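Local coordinates for protein putative 2,5-diketo-D-gluconic acid reductase B (Sinorhizobium meliloti, PDB 3UP8) that probably catalyses the NADPH-dependent reduction of methylglyoxal to hydroxyacetone, as a TIM-barrel member of the aldo/keto reductase family, at residues D65-Y70 with T93-V98; A231-L236 with L257-A262; G200-S205 with D244-S249; A47-I52 with A74-A79. All coordinates share one frame; numbering follows the deposited sequence.

Contact 1: residues D65-Y70 with T93-V98; sequences DTAQIY and TTKVWV. With ACT (acetate ion), chain C.
The probable catalytic site of this aldo/keto reductase is built where K95 meets Y70, the predicted proton donor whose pKa K95 is predicted to lower: K95 NZ donates to Y70 OH at 2.8 Å. The same NZ forms a salt bridge with D65, meeting OD1 at 2.5 Å on the syn side of the carboxylate. T66 O takes a third bond from NZ, which stands above the carbonyl plane and not on a lone pair. A bend at the last torsion of K95 (chi4 73°) turns NZ in among these three acceptors. Y70 OH also donates to O of an acetate ion at 2.6 Å; the ion, probably from the crystallisation liquor, is held as well by H128, a residue predicted to bind the substrate. A67 CB lies over the centre of the Y70 ring.

These residues sit on and just beyond two parallel neighbours of the eight-stranded barrel, 63-65 and 91-96, with D65 in register with T93. T66 N bonds to T93 O at 2.9 Å, and beyond the strand end Q68 N bonds to K95 O at 3.1 Å. Q68 OE1 accepts from W97 N at 2.9 Å, the donor again above the carbonyl plane. N100 also binds OE1, while S109 and S113 take NE2, which fixes the rotation of the amide. I69 lies over one face of the W97 indole, where CD1 makes a CH-pi contact 3.6 Å from the centroid of the five-membered ring and 12° off its normal; V98 CG2 covers the opposite face.

Contact 2: residues A231-L236 with L257-A262; sequences AAQVAL and LKENFA
With CG anti to its carbonyl carbon (chi1 -69°) and the chain extended beyond it, Q233 reaches across to E259, whose CG is set anti to its own nitrogen and runs back toward Q233. These two helices, 231-240 and 254-261, belong to the outer layer of the TIM barrel and flank strand 245-249, which links them in the chain; their local axes pass 9.5 Å apart at 41°. One direct hydrogen bond spans the two segments: Q233 NE2 donates to E259 O at 2.7 Å, with the acceptor close to the amide plane. That oxygen also accepts from A262 N at 3.2 Å, and the two donors arrive from opposite faces of its carbonyl plane, so a backbone acceptor near the helix end is gripped twice. E259 CG packs on the amide, 3.5 Å from Q233 NE2, with amide and carboxylate planes 75° apart. T230 ties both side chains back to the start of helix 231-240, its N bonding Q233 OE1 and its OG1 bonding E259 OE2. An alanine in place of Q233 would remove the amide and would probably cost E259 O its bond from the neighbouring helix and leave a gap beside E259 CG. Deeper, L236 crosses N260 at about a right angle, and the touching is done by a single methyl, L236 CD1, 3.6 Å from N260 CG.

Contact 3: residues G200-S205 with D244-S249; sequences GMSLTS and DVIVLS
T204 and I246 share one face of the sheet, their side chains slanting across each other, with T204 OG1 3.6 Å from I246 CD1. That terminal methyl also comes 3.2 Å from S202 OG, so the end of I246 lies against two hydroxyls. Both have polar partners of their own: each bonds to T178, and S202 OG also to S29. The first torsion of T204 (chi1 -59°) turns OG1 to I246 and leaves CG2, anti to the backbone nitrogen, to meet L248 CG at 3.8 Å.

Strands 202-206 and 245-249 are parallel neighbours in the closed eight-stranded barrel, their local axes 19° apart. The backbone ladder alternates in the parallel manner: L203 N bonds to D244 O, I246 N to L203 O at 2.8 Å, S205 N to I246 O at 2.7 Å, and L248 N to S205 O at 2.9 Å.

L203, V245, S205 and V247 occupy the other face, turned to the surrounding helices: L193 of helix 190-199 touches both L203 and V245, and L239 of helix 231-240 both S205 and V247. Across this face L203 CD2 and V245 CG1 are only loosely apposed at 4.4 Å. S205 OG bonds to Y183 O and accepts from a water that also donates to L248 O at 2.6 Å.

Contact 4: residues A47-I52 with A74-A79; sequences AEVLRI and AEVGEA
L50 slants across two glutamates one turn apart, E75 and E78, and uses a different part of its branch for each. L50 CG rests 3.7 Å from E75 CG, while L50 CD2 meets the carboxyl carbon CD of E78 at 3.6 Å. E75 can offer its methylenes because its chain bends at chi2 (87°), which leads the carboxylate away from L50. Closer to the barrel, V49 CG1 presses on the backbone of the facing helix, 3.7 Å from V76 N, and touches V76 CG2 at 4.0 Å. A glycine in place of L50 would probably open a gap between the helices and leave the aliphatic part of E75 without its cover.

In the next shell, K82 forms a salt bridge with E78 OE2, which probably steadies the carboxylate that L50 CD2 touches. T41 touches both V49 and V76 from the inner side. The helices concerned, 46-59 and 73-83, are successive members of the outer ring of the TIM barrel, nearly parallel here, with axes 13° apart and 8.6 Å at closest approach. No hydrogen bond or salt bridge joins the two segments, so they are held by van der Waals packing alone, largely aliphatic among V49, L50, E75 and V76, and methyl against carboxylate where L50 meets E78.

In the fold
Contacts 1 and 3 both join neighbouring strands of the same barrel sheet, and both are buried; they meet where D65 CG packs on L248 CD1. Contact 1 combines strand pairing and a charged pair with the loop that brings in Y70 at the probable active site, whereas contact 3 is a regular backbone ladder with small hydroxyl and aliphatic side chains. Contacts 2 and 4 belong to the helical layer outside. Contact 2 is buried and has one hydrogen bond; contact 4 is partly exposed and purely packed. Each helix pair packs against one of the inner contacts: L236 and N260 of contact 2 touch V247 and S249 of contact 3, and V76 of contact 4 touches T66 of contact 1.

Contact 1: residues D65-Y70 with T93-V98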
loop_
_atom_site.group_PDB
_atom_site.type_symbol
_atom_site.label_atom_id
_atom_site.label_comp_id
_atom_site.label_asym_id
_atom_site.label_seq_id
_atom_site.Cartn_x
_atom_site.Cartn_y
_atom_site.Cartn_z
ATOM N N ASP A 65 1.573 -6.443 -3.066
ATOM C CA ASP A 65 1.690 -5.140 -3.719
ATOM C C ASP A 65 2.977 -4.994 -4.522
ATOM O O ASP A 65 4.088 -5.161 -3.992
ATOM C CB ASP A 65 1.585 -4.023 -2.679
ATOM C CG ASP A 65 1.656 -2.644 -3.298
ATOM O OD1 ASP A 65 2.788 -2.185 -3.605
ATOM O OD2 ASP A 65 0.580 -2.022 -3.458
ATOM N N THR A 66 2.829 -4.648 -5.801
ATOM C CA THR A 66 3.975 -4.459 -6.699
ATOM C C THR A 66 3.734 -3.239 -7.617
ATOM O O THR A 66 2.783 -2.477 -7.392
ATOM C CB THR A 66 4.290 -5.782 -7.470
ATOM O OG1 THR A 66 5.519 -5.662 -8.200
ATOM C CG2 THR A 66 3.134 -6.166 -8.413
ATOM N N ALA A 67 4.614 -3.024 -8.597
ATOM C CA ALA A 67 4.547 -1.859 -9.485
ATOM C C ALA A 67 5.335 -2.161 -10.739
ATOM O O ALA A 67 6.282 -2.932 -10.697
ATOM C CB ALA A 67 5.128 -0.624 -8.806
ATOM N N GLN A 68 4.963 -1.539 -11.847
ATOM C CA GLN A 68 5.731 -1.676 -13.082
ATOM C C GLN A 68 7.198 -1.298 -12.872
ATOM O O GLN A 68 8.095 -2.039 -13.287
ATOM C CB GLN A 68 5.110 -0.828 -14.192
ATOM C CG GLN A 68 3.813 -1.409 -14.704
ATOM C CD GLN A 68 3.028 -0.466 -15.618
ATOM O OE1 GLN A 68 3.412 0.681 -15.851
ATOM N NE2 GLN A 68 1.934 -0.976 -16.157
ATOM N N ILE A 69 7.435 -0.188 -12.173
ATOM C CA ILE A 69 8.798 0.352 -12.003
ATOM C C ILE A 69 9.693 -0.466 -11.087
ATOM O O ILE A 69 10.914 -0.361 -11.195
ATOM C CB ILE A 69 8.807 1.836 -11.541
ATOM C CG1 ILE A 69 10.177 2.486 -11.788
ATOM C CG2 ILE A 69 8.417 1.965 -10.062
ATOM C CD1 ILE A 69 10.600 2.545 -13.256
ATOM N N TYR A 70 9.116 -1.255 -10.176
ATOM C CA TYR A 70 9.952 -2.072 -9.274
ATOM C C TYR A 70 10.719 -3.139 -10.030
ATOM O O TYR A 70 11.743 -3.589 -9.557
ATOM C CB TYR A 70 9.162 -2.783 -8.160
ATOM C CG TYR A 70 8.271 -1.925 -7.313
ATOM C CD1 TYR A 70 8.495 -0.553 -7.161
ATOM C CD2 TYR A 70 7.212 -2.504 -6.622
ATOM C CE1 TYR A 70 7.650 0.223 -6.359
ATOM C CE2 TYR A 70 6.368 -1.740 -5.830
ATOM C CZ TYR A 70 6.581 -0.384 -5.712
ATOM O OH TYR A 70 5.713 0.341 -4.910
ATOM N N THR A 93 -2.086 -6.009 -6.278
ATOM C CA THR A 93 -2.021 -4.621 -6.702
ATOM C C THR A 93 -0.794 -4.383 -7.559
ATOM O O THR A 93 0.295 -4.825 -7.196
ATOM C CB THR A 93 -1.885 -3.724 -5.460
ATOM O OG1 THR A 93 -3.033 -3.916 -4.633
ATOM C CG2 THR A 93 -1.733 -2.224 -5.838
ATOM N N THR A 94 -0.960 -3.701 -8.691
ATOM C CA THR A 94 0.203 -3.104 -9.365
ATOM C C THR A 94 -0.040 -1.624 -9.658
ATOM O O THR A 94 -1.109 -1.084 -9.341
ATOM C CB THR A 94 0.717 -3.934 -10.595
ATOM O OG1 THR A 94 2.033 -3.486 -10.957
ATOM C CG2 THR A 94 -0.242 -3.844 -11.803
ATOM N N LYS A 95 0.968 -0.962 -10.218
ATOM C CA LYS A 95 0.933 0.483 -10.414
ATOM C C LYS A 95 1.465 0.825 -11.797
ATOM O O LYS A 95 2.486 0.288 -12.234
ATOM C CB LYS A 95 1.794 1.188 -9.355
ATOM C CG LYS A 95 1.521 0.733 -7.915
ATOM C CD LYS A 95 2.348 1.515 -6.898
ATOM C CE LYS A 95 2.261 0.902 -5.501
ATOM N NZ LYS A 95 3.028 -0.394 -5.354
ATOM N N VAL A 96 0.769 1.727 -12.477
ATOM C CA VAL A 96 1.235 2.254 -13.765
ATOM C C VAL A 96 2.321 3.312 -13.566
ATOM O O VAL A 96 2.109 4.307 -12.874
ATOM C CB VAL A 96 0.063 2.840 -14.571
ATOM C CG1 VAL A 96 0.533 3.343 -15.924
ATOM C CG2 VAL A 96 -1.023 1.802 -14.712
ATOM N N TRP A 97 3.483 3.069 -14.167
ATOM C CA TRP A 97 4.616 3.978 -14.102
ATOM C C TRP A 97 4.335 5.194 -14.976
ATOM O O TRP A 97 3.663 5.096 -16.012
ATOM C CB TRP A 97 5.904 3.287 -14.570
ATOM C CG TRP A 97 7.134 4.176 -14.455
ATOM C CD1 TRP A 97 7.998 4.517 -15.458
ATOM C CD2 TRP A 97 7.600 4.841 -13.277
ATOM N NE1 TRP A 97 8.981 5.345 -14.973
ATOM C CE2 TRP A 97 8.757 5.566 -13.638
ATOM C CE3 TRP A 97 7.153 4.893 -11.945
ATOM C CZ2 TRP A 97 9.478 6.333 -12.718
ATOM C CZ3 TRP A 97 7.876 5.658 -11.021
ATOM C CH2 TRP A 97 9.024 6.366 -11.417
ATOM N N VAL A 98 4.846 6.341 -14.545
ATOM C CA VAL A 98 4.531 7.618 -15.188
ATOM C C VAL A 98 4.925 7.663 -16.679
ATOM O O VAL A 98 4.333 8.415 -17.430
ATOM C CB VAL A 98 5.161 8.819 -14.431
ATOM C CG1 VAL A 98 4.692 8.857 -12.952
ATOM C CG2 VAL A 98 6.687 8.797 -14.501
HETATM C C ACT C . 6.985 3.383 -3.924
HETATM O O ACT C . 6.304 2.447 -3.448
HETATM O OXT ACT C . 7.248 3.287 -5.129
HETATM C CH3 ACT C . 7.461 4.551 -3.120
HETATM O O HOH W 1 -1.879 -2.463 -2.408
HETATM O O HOH W 2 5.374 1.669 -11.551
#

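Contact 2: residues A231-L236 with L257-A262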
loop_
_atom_site.group_PDB
_atom_site.type_symbol
_atom_site.label_atom_id
_atom_site.label_comp_id
_atom_site.label_asym_id
_atom_site.label_seq_id
_atom_site.Cartn_x
_atom_site.Cartn_y
_atom_site.Cartn_z
ATOM N N ALA A 231 9.598 -2.712 18.535
ATOM C CA ALA A 231 9.305 -1.358 18.058
ATOM C C ALA A 231 8.627 -1.377 16.667
ATOM O O ALA A 231 7.739 -0.578 16.393
ATOM C CB ALA A 231 10.595 -0.520 18.017
ATOM N N ALA A 232 9.064 -2.304 15.819
ATOM C CA ALA A 232 8.540 -2.463 14.468
ATOM C C ALA A 232 7.062 -2.835 14.484
ATOM O O ALA A 232 6.260 -2.246 13.747
ATOM C CB ALA A 232 9.339 -3.502 13.724
ATOM N N GLN A 233 6.705 -3.797 15.333
ATOM C CA GLN A 233 5.312 -4.228 15.479
ATOM C C GLN A 233 4.462 -3.115 16.052
ATOM O O GLN A 233 3.296 -2.973 15.693
ATOM C CB GLN A 233 5.203 -5.482 16.360
ATOM C CG GLN A 233 5.775 -6.739 15.719
ATOM C CD GLN A 233 5.964 -7.881 16.720
ATOM O OE1 GLN A 233 6.427 -7.667 17.844
ATOM N NE2 GLN A 233 5.611 -9.099 16.308
ATOM N N VAL A 234 5.042 -2.311 16.940
ATOM C CA VAL A 234 4.336 -1.146 17.470
ATOM C C VAL A 234 3.970 -0.142 16.362
ATOM O O VAL A 234 2.858 0.390 16.335
ATOM C CB VAL A 234 5.148 -0.458 18.588
ATOM C CG1 VAL A 234 4.500 0.849 19.011
ATOM C CG2 VAL A 234 5.272 -1.401 19.789
ATOM N N ALA A 235 4.905 0.112 15.452
ATOM C CA ALA A 235 4.651 1.068 14.368
ATOM C C ALA A 235 3.595 0.521 13.403
ATOM O O ALA A 235 2.680 1.240 13.014
ATOM C CB ALA A 235 5.940 1.406 13.635
ATOM N N LEU A 236 3.735 -0.746 13.027
ATOM C CA LEU A 236 2.745 -1.446 12.198
ATOM C C LEU A 236 1.368 -1.463 12.844
ATOM O O LEU A 236 0.361 -1.226 12.184
ATOM C CB LEU A 236 3.185 -2.882 11.929
ATOM C CG LEU A 236 4.387 -3.108 11.012
ATOM C CD1 LEU A 236 4.880 -4.549 11.134
ATOM C CD2 LEU A 236 4.085 -2.765 9.557
ATOM N N LEU A 257 9.349 -11.495 8.640
ATOM C CA LEU A 257 8.090 -12.007 8.100
ATOM C C LEU A 257 7.105 -12.396 9.209
ATOM O O LEU A 257 6.003 -11.853 9.287
ATOM C CB LEU A 257 8.379 -13.224 7.217
ATOM C CG LEU A 257 7.534 -13.630 6.011
ATOM C CD1 LEU A 257 7.230 -15.120 6.109
ATOM C CD2 LEU A 257 6.249 -12.826 5.874
ATOM N N LYS A 258 7.516 -13.324 10.070
ATOM C CA LYS A 258 6.652 -13.837 11.140
ATOM C C LYS A 258 6.327 -12.768 12.181
ATOM O O LYS A 258 5.239 -12.759 12.758
ATOM C CB LYS A 258 7.290 -15.058 11.809
ATOM C CG LYS A 258 7.696 -16.145 10.819
ATOM C CD LYS A 258 7.573 -17.544 11.413
ATOM C CE LYS A 258 7.534 -18.594 10.304
ATOM N NZ LYS A 258 7.686 -19.990 10.816
ATOM N N GLU A 259 7.289 -11.872 12.402
ATOM C CA GLU A 259 7.161 -10.772 13.352
ATOM C C GLU A 259 6.144 -9.726 12.864
ATOM O O GLU A 259 5.238 -9.330 13.604
ATOM C CB GLU A 259 8.544 -10.142 13.586
ATOM C CG GLU A 259 8.586 -8.968 14.564
ATOM C CD GLU A 259 9.889 -8.173 14.471
ATOM O OE1 GLU A 259 10.966 -8.802 14.349
ATOM O OE2 GLU A 259 9.834 -6.922 14.520
ATOM N N ASN A 260 6.296 -9.302 11.610
ATOM C CA ASN A 260 5.402 -8.312 10.998
ATOM C C ASN A 260 3.942 -8.781 10.920
ATOM O O ASN A 260 3.013 -7.982 11.060
ATOM C CB ASN A 260 5.912 -7.918 9.608
ATOM C CG ASN A 260 7.134 -7.008 9.661
ATOM O OD1 ASN A 260 7.855 -6.962 10.660
ATOM N ND2 ASN A 260 7.367 -6.273 8.579
ATOM N N PHE A 261 3.761 -10.082 10.722
ATOM C CA PHE A 261 2.438 -10.695 10.608
ATOM C C PHE A 261 1.688 -10.732 11.942
ATOM O O PHE A 261 0.454 -10.670 11.974
ATOM C CB PHE A 261 2.591 -12.109 10.053
ATOM C CG PHE A 261 1.309 -12.735 9.596
ATOM C CD1 PHE A 261 0.711 -12.339 8.405
ATOM C CD2 PHE A 261 0.711 -13.744 10.348
ATOM C CE1 PHE A 261 -0.479 -12.932 7.968
ATOM C CE2 PHE A 261 -0.471 -14.340 9.925
ATOM C CZ PHE A 261 -1.067 -13.932 8.726
ATOM N N ALA A 262 2.446 -10.820 13.037
ATOM C CA ALA A 262 1.880 -10.935 14.383
ATOM C C ALA A 262 1.532 -9.576 15.002
ATOM O O ALA A 262 2.041 -9.220 16.072
ATOM C CB ALA A 262 2.837 -11.704 15.281
#

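Contact 3: residues G200-S205 with D244-S249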
loop_
_atom_site.group_PDB
_atom_site.type_symbol
_atom_site.label_atom_id
_atom_site.label_comp_id
_atom_site.label_asym_id
_atom_site.label_seq_id
_atom_site.Cartn_x
_atom_site.Cartn_y
_atom_site.Cartn_z
ATOM N N GLY A 200 -14.329 8.603 1.030
ATOM C CA GLY A 200 -14.624 7.180 1.149
ATOM C C GLY A 200 -13.492 6.273 0.713
ATOM O O GLY A 200 -13.674 5.061 0.608
HETATM N N MSE A 201 -12.318 6.835 0.446
HETATM C CA MSE A 201 -11.187 5.986 0.110
HETATM C C MSE A 201 -10.371 5.648 1.357
HETATM O O MSE A 201 -10.507 6.306 2.378
HETATM C CB MSE A 201 -10.326 6.607 -0.980
HETATM C CG MSE A 201 -9.580 7.854 -0.597
HETATM SE SE MSE A 201 -8.718 8.665 -2.178
HETATM C CE MSE A 201 -10.274 9.371 -3.061
ATOM N N SER A 202 -9.562 4.600 1.267
ATOM C CA SER A 202 -8.586 4.285 2.298
ATOM C C SER A 202 -7.245 4.957 2.017
ATOM O O SER A 202 -7.032 5.590 0.977
ATOM C CB SER A 202 -8.388 2.772 2.405
ATOM O OG SER A 202 -7.941 2.255 1.155
ATOM N N LEU A 203 -6.353 4.834 2.987
ATOM C CA LEU A 203 -4.975 5.185 2.819
ATOM C C LEU A 203 -4.149 3.904 2.922
ATOM O O LEU A 203 -4.286 3.127 3.886
ATOM C CB LEU A 203 -4.587 6.174 3.911
ATOM C CG LEU A 203 -3.215 6.817 3.870
ATOM C CD1 LEU A 203 -3.248 8.104 4.697
ATOM C CD2 LEU A 203 -2.151 5.852 4.388
ATOM N N THR A 204 -3.311 3.663 1.922
ATOM C CA THR A 204 -2.365 2.580 2.029
ATOM C C THR A 204 -0.972 3.114 2.367
ATOM O O THR A 204 -0.424 3.926 1.635
ATOM C CB THR A 204 -2.322 1.725 0.769
ATOM O OG1 THR A 204 -3.626 1.184 0.533
ATOM C CG2 THR A 204 -1.321 0.562 0.953
ATOM N N SER A 205 -0.417 2.628 3.474
ATOM C CA SER A 205 0.887 3.074 3.973
ATOM C C SER A 205 2.056 2.284 3.392
ATOM O O SER A 205 2.024 1.050 3.375
ATOM C CB SER A 205 0.919 2.934 5.501
ATOM O OG SER A 205 2.260 2.949 5.970
ATOM N N ASP A 244 -9.421 3.039 8.464
ATOM C CA ASP A 244 -9.210 3.259 7.023
ATOM C C ASP A 244 -7.758 3.191 6.565
ATOM O O ASP A 244 -7.440 3.686 5.479
ATOM C CB ASP A 244 -9.811 4.598 6.564
ATOM C CG ASP A 244 -11.243 4.795 7.044
ATOM O OD1 ASP A 244 -12.136 4.043 6.608
ATOM O OD2 ASP A 244 -11.460 5.709 7.871
ATOM N N VAL A 245 -6.880 2.611 7.388
ATOM C CA VAL A 245 -5.458 2.545 7.039
ATOM C C VAL A 245 -5.035 1.114 6.785
ATOM O O VAL A 245 -5.369 0.206 7.551
ATOM C CB VAL A 245 -4.549 3.181 8.117
ATOM C CG1 VAL A 245 -3.067 3.060 7.729
ATOM C CG2 VAL A 245 -4.929 4.626 8.348
ATOM N N ILE A 246 -4.315 0.932 5.684
ATOM C CA ILE A 246 -3.754 -0.339 5.282
ATOM C C ILE A 246 -2.248 -0.140 5.364
ATOM O O ILE A 246 -1.758 0.969 5.129
ATOM C CB ILE A 246 -4.173 -0.657 3.829
ATOM C CG1 ILE A 246 -5.700 -0.763 3.748
ATOM C CG2 ILE A 246 -3.485 -1.911 3.297
ATOM C CD1 ILE A 246 -6.304 -0.114 2.501
ATOM N N VAL A 247 -1.514 -1.202 5.699
ATOM C CA VAL A 247 -0.063 -1.104 5.786
ATOM C C VAL A 247 0.630 -2.173 4.917
ATOM O O VAL A 247 0.221 -3.327 4.891
ATOM C CB VAL A 247 0.418 -1.119 7.289
ATOM C CG1 VAL A 247 0.022 -2.425 7.985
ATOM C CG2 VAL A 247 1.913 -0.880 7.388
ATOM N N LEU A 248 1.659 -1.754 4.189
ATOM C CA LEU A 248 2.524 -2.654 3.420
ATOM C C LEU A 248 3.820 -2.891 4.188
ATOM O O LEU A 248 4.416 -1.955 4.701
ATOM C CB LEU A 248 2.847 -2.044 2.050
ATOM C CG LEU A 248 1.637 -1.815 1.128
ATOM C CD1 LEU A 248 2.085 -1.173 -0.179
ATOM C CD2 LEU A 248 0.893 -3.120 0.870
ATOM N N SER A 249 4.250 -4.137 4.287
ATOM C CA SER A 249 5.523 -4.402 4.937
ATOM C C SER A 249 6.521 -4.974 3.950
ATOM O O SER A 249 6.144 -5.672 3.004
ATOM C CB SER A 249 5.363 -5.321 6.143
ATOM O OG SER A 249 4.598 -6.468 5.814
HETATM O O HOH W 3 -12.708 5.941 4.103
HETATM O O HOH W 4 4.337 0.544 5.398
#

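Contact 4: residues A47-I52 with A74-A79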
loop_
_atom_site.group_PDB
_atom_site.type_symbol
_atom_site.label_atom_id
_atom_site.label_comp_id
_atom_site.label_asym_id
_atom_site.label_seq_id
_atom_site.Cartn_x
_atom_site.Cartn_y
_atom_site.Cartn_z
ATOM N N ALA A 47 14.906 -11.776 -6.869
ATOM C CA ALA A 47 15.337 -12.972 -6.145
ATOM C C ALA A 47 14.788 -13.018 -4.722
ATOM O O ALA A 47 14.376 -14.078 -4.264
ATOM C CB ALA A 47 16.871 -13.091 -6.144
ATOM N N GLU A 48 14.784 -11.872 -4.033
ATOM C CA GLU A 48 14.180 -11.773 -2.698
ATOM C C GLU A 48 12.691 -12.140 -2.717
ATOM O O GLU A 48 12.215 -12.869 -1.841
ATOM C CB GLU A 48 14.366 -10.374 -2.107
ATOM C CG GLU A 48 15.770 -10.061 -1.607
ATOM C CD GLU A 48 15.901 -8.637 -1.075
ATOM O OE1 GLU A 48 15.535 -7.678 -1.792
ATOM O OE2 GLU A 48 16.376 -8.472 0.070
ATOM N N VAL A 49 11.962 -11.639 -3.719
ATOM C CA VAL A 49 10.545 -11.979 -3.909
ATOM C C VAL A 49 10.325 -13.487 -4.115
ATOM O O VAL A 49 9.438 -14.079 -3.486
ATOM C CB VAL A 49 9.906 -11.151 -5.077
ATOM C CG1 VAL A 49 8.551 -11.722 -5.501
ATOM C CG2 VAL A 49 9.775 -9.690 -4.677
ATOM N N LEU A 50 11.130 -14.106 -4.982
ATOM C CA LEU A 50 10.988 -15.539 -5.268
ATOM C C LEU A 50 11.269 -16.420 -4.048
ATOM O O LEU A 50 10.699 -17.503 -3.916
ATOM C CB LEU A 50 11.915 -15.974 -6.401
ATOM C CG LEU A 50 11.607 -15.631 -7.849
ATOM C CD1 LEU A 50 12.750 -16.152 -8.710
ATOM C CD2 LEU A 50 10.281 -16.212 -8.293
ATOM N N ARG A 51 12.155 -15.953 -3.174
ATOM C CA ARG A 51 12.486 -16.658 -1.947
ATOM C C ARG A 51 11.415 -16.458 -0.869
ATOM O O ARG A 51 10.925 -17.432 -0.286
ATOM C CB ARG A 51 13.845 -16.187 -1.425
ATOM C CG ARG A 51 14.489 -17.110 -0.376
ATOM C CD ARG A 51 15.495 -16.342 0.480
ATOM N NE ARG A 51 16.334 -15.463 -0.339
ATOM C CZ ARG A 51 16.720 -14.236 0.013
ATOM N NH1 ARG A 51 16.350 -13.724 1.184
ATOM N NH2 ARG A 51 17.474 -13.518 -0.813
ATOM N N ILE A 52 11.037 -15.207 -0.621
ATOM C CA ILE A 52 10.247 -14.875 0.570
ATOM C C ILE A 52 8.730 -14.880 0.357
ATOM O O ILE A 52 7.987 -15.334 1.231
ATOM C CB ILE A 52 10.721 -13.538 1.187
ATOM C CG1 ILE A 52 12.182 -13.664 1.621
ATOM C CG2 ILE A 52 9.876 -13.146 2.386
ATOM C CD1 ILE A 52 13.062 -12.585 1.048
ATOM N N ALA A 74 7.260 -10.020 -12.658
ATOM C CA ALA A 74 7.446 -11.395 -13.132
ATOM C C ALA A 74 7.580 -12.395 -11.973
ATOM O O ALA A 74 6.950 -13.457 -11.974
ATOM C CB ALA A 74 8.669 -11.488 -14.084
ATOM N N GLU A 75 8.377 -12.034 -10.978
ATOM C CA GLU A 75 8.643 -12.923 -9.849
ATOM C C GLU A 75 7.442 -12.981 -8.907
ATOM O O GLU A 75 7.156 -14.037 -8.342
ATOM C CB GLU A 75 9.926 -12.483 -9.129
ATOM C CG GLU A 75 11.201 -12.691 -9.980
ATOM C CD GLU A 75 11.550 -11.526 -10.904
ATOM O OE1 GLU A 75 10.732 -10.591 -11.085
ATOM O OE2 GLU A 75 12.671 -11.544 -11.465
ATOM N N VAL A 76 6.726 -11.859 -8.754
ATOM C CA VAL A 76 5.464 -11.865 -8.019
ATOM C C VAL A 76 4.505 -12.871 -8.656
ATOM O O VAL A 76 3.921 -13.692 -7.954
ATOM C CB VAL A 76 4.796 -10.451 -7.937
ATOM C CG1 VAL A 76 3.359 -10.559 -7.419
ATOM C CG2 VAL A 76 5.607 -9.522 -7.031
ATOM N N GLY A 77 4.353 -12.799 -9.978
ATOM C CA GLY A 77 3.487 -13.706 -10.739
ATOM C C GLY A 77 3.869 -15.171 -10.552
ATOM O O GLY A 77 3.012 -16.013 -10.296
ATOM N N GLU A 78 5.164 -15.457 -10.639
ATOM C CA GLU A 78 5.671 -16.830 -10.454
ATOM C C GLU A 78 5.394 -17.341 -9.036
ATOM O O GLU A 78 4.877 -18.441 -8.856
ATOM C CB GLU A 78 7.177 -16.886 -10.738
ATOM C CG GLU A 78 7.747 -18.317 -10.734
ATOM C CD GLU A 78 9.242 -18.366 -11.011
ATOM O OE1 GLU A 78 9.711 -17.579 -11.857
ATOM O OE2 GLU A 78 9.946 -19.190 -10.383
ATOM N N ALA A 79 5.745 -16.535 -8.038
ATOM C CA ALA A 79 5.542 -16.896 -6.631
ATOM C C ALA A 79 4.082 -17.198 -6.309
ATOM O O ALA A 79 3.780 -18.198 -5.660
ATOM C CB ALA A 79 6.091 -15.806 -5.708
#